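Local coordinates for protein purine nucleoside phosphorylase (PDB 1ODK) that probably cleaves purine nucleosides with phosphate, releasing the free base and ribose 1-phosphate, as a hexameric nucleoside phosphorylase, at residues Q107-L112 with V153-A158. Residues are numbered along the deposited sequence; the frame is centred on the assembly and turned at random.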
loop_
_atom_site.group_PDB
_atom_site.type_symbol
_atom_site.label_atom_id
_atom_site.label_comp_id
_atom_site.label_asym_id
_atom_site.label_seq_id
_atom_site.Cartn_x
_atom_site.Cartn_y
_atom_site.Cartn_z
ATOM N N GLN B 107 -22.300 2.707 -14.695
ATOM C CA GLN B 107 -21.338 2.870 -15.779
ATOM C C GLN B 107 -20.013 2.241 -15.363
ATOM O O GLN B 107 -19.210 1.817 -16.201
ATOM C CB GLN B 107 -21.146 4.361 -16.086
ATOM C CG GLN B 107 -19.945 4.659 -16.970
ATOM C CD GLN B 107 -19.763 6.145 -17.225
ATOM O OE1 GLN B 107 -20.056 6.974 -16.361
ATOM N NE2 GLN B 107 -19.268 6.488 -18.412
ATOM N N GLY B 108 -19.796 2.176 -14.055
ATOM C CA GLY B 108 -18.580 1.590 -13.523
ATOM C C GLY B 108 -18.729 1.450 -12.021
ATOM O O GLY B 108 -19.688 1.959 -11.444
ATOM N N ALA B 109 -17.789 0.764 -11.380
ATOM C CA ALA B 109 -17.854 0.586 -9.935
ATOM C C ALA B 109 -16.494 0.784 -9.276
ATOM O O ALA B 109 -15.546 0.068 -9.582
ATOM C CB ALA B 109 -18.390 -0.803 -9.605
ATOM N N VAL B 110 -16.397 1.767 -8.387
ATOM C CA VAL B 110 -15.142 2.014 -7.676
ATOM C C VAL B 110 -14.919 0.773 -6.816
ATOM O O VAL B 110 -15.774 0.407 -6.014
ATOM C CB VAL B 110 -15.239 3.277 -6.789
ATOM C CG1 VAL B 110 -13.991 3.423 -5.930
ATOM C CG2 VAL B 110 -15.404 4.506 -7.673
ATOM N N PRO B 111 -13.770 0.101 -6.984
ATOM C CA PRO B 111 -13.496 -1.106 -6.201
ATOM C C PRO B 111 -12.949 -0.881 -4.792
ATOM O O PRO B 111 -11.738 -0.887 -4.580
ATOM C CB PRO B 111 -12.525 -1.867 -7.090
ATOM C CG PRO B 111 -11.687 -0.758 -7.661
ATOM C CD PRO B 111 -12.697 0.349 -7.971
ATOM N N LEU B 112 -13.850 -0.695 -3.832
ATOM C CA LEU B 112 -13.447 -0.495 -2.442
ATOM C C LEU B 112 -13.535 -1.821 -1.687
ATOM O O LEU B 112 -13.523 -1.847 -0.455
ATOM C CB LEU B 112 -14.360 0.530 -1.764
ATOM C CG LEU B 112 -14.424 1.929 -2.380
ATOM C CD1 LEU B 112 -15.324 2.807 -1.522
ATOM C CD2 LEU B 112 -13.024 2.522 -2.471
ATOM N N VAL B 153 -20.827 3.901 -9.179
ATOM C CA VAL B 153 -21.299 3.453 -7.882
ATOM C C VAL B 153 -19.988 3.022 -7.241
ATOM O O VAL B 153 -18.960 2.949 -7.916
ATOM C CB VAL B 153 -22.271 2.228 -7.951
ATOM C CG1 VAL B 153 -23.566 2.625 -8.647
ATOM C CG2 VAL B 153 -21.604 1.047 -8.655
ATOM N N ALA B 154 -20.007 2.774 -5.942
ATOM C CA ALA B 154 -18.812 2.311 -5.258
ATOM C C ALA B 154 -19.209 1.010 -4.578
ATOM O O ALA B 154 -20.219 0.966 -3.875
ATOM C CB ALA B 154 -18.352 3.341 -4.214
ATOM N N SER B 155 -18.438 -0.047 -4.820
ATOM C CA SER B 155 -18.696 -1.346 -4.206
ATOM C C SER B 155 -17.808 -1.439 -2.963
ATOM O O SER B 155 -16.577 -1.456 -3.067
ATOM C CB SER B 155 -18.351 -2.481 -5.181
ATOM O OG SER B 155 -19.101 -2.387 -6.382
ATOM N N GLU B 156 -18.429 -1.500 -1.790
ATOM C CA GLU B 156 -17.676 -1.564 -0.539
ATOM C C GLU B 156 -17.891 -2.871 0.213
ATOM O O GLU B 156 -18.806 -3.637 -0.101
ATOM C CB GLU B 156 -18.085 -0.399 0.358
ATOM C CG GLU B 156 -19.554 -0.423 0.706
ATOM C CD GLU B 156 -19.941 0.669 1.667
ATOM O OE1 GLU B 156 -21.148 0.806 1.945
ATOM O OE2 GLU B 156 -19.036 1.384 2.144
ATOM N N ASP B 157 -17.049 -3.101 1.218
ATOM C CA ASP B 157 -17.101 -4.304 2.053
ATOM C C ASP B 157 -17.757 -4.064 3.410
ATOM O O ASP B 157 -18.517 -4.904 3.893
ATOM C CB ASP B 157 -15.685 -4.841 2.307
ATOM C CG ASP B 157 -15.153 -5.677 1.160
ATOM O OD1 ASP B 157 -13.936 -5.959 1.157
ATOM O OD2 ASP B 157 -15.942 -6.062 0.272
ATOM N N ALA B 158 -17.448 -2.925 4.029
ATOM C CA ALA B 158 -17.975 -2.599 5.357
ATOM C C ALA B 158 -19.145 -1.617 5.359
ATOM O O ALA B 158 -18.967 -0.409 5.528
ATOM C CB ALA B 158 -16.845 -2.068 6.247
#
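Two neighbouring parallel strands of the central mixed sheet meet here: strand 108-112 runs beside residues 153-156 of strand 152-156, Val110 lying beside Ala154. Four backbone bonds join them. Val153 N reaches Gly108 O at 3.2 Å, Val110 N reaches Val153 O at 2.9 Å, and Ser155 N returns to Val110 O at 3.0 Å. The last, Leu112 N to Ser155 O at 2.9 Å, is the most bent at hydrogen, 133°. Here a weak bond from Leu112 N to Val110 O closes an inverse gamma turn centred on Pro111, which has no N-H to offer; Leu112 N thus has two acceptors, consistent with its bent bond to Ser155 O.

On one face Ala109 CB touches Val153 CG2 at 3.8 Å and also meets the Ser155 hydroxyl oxygen. With OG anti to its own carbonyl carbon (chi1 -59°), Ser155 hydrogen-bonds to Glu179 and Ser183 N, tying this strand to the end of strand 175-179 and the start of helix 182-192. Ala182 and Phe186 of that helix cover Ala109.

The other face is apolar near its middle. Val110 CB lies 4.0 Å from Ala154 CB, and the extended Leu112 side chain leans back along the sheet until CD1 approaches the same methyl at 4.1 Å. Trp170 of helix 164-171 covers Val110 and Leu112, while Pro124 of a second subunit packs against the same pair. Farther on, the Glu156 carboxylate leads away from strand 108-112 to Thr162 and to Gln118 of a third subunit, so the paired strands touch two subunit interfaces of the hexamer. The arrangement is a parallel strand pair in a mixed sheet covered by helices, as in the alpha/beta fold of the phosphorylase superfamily.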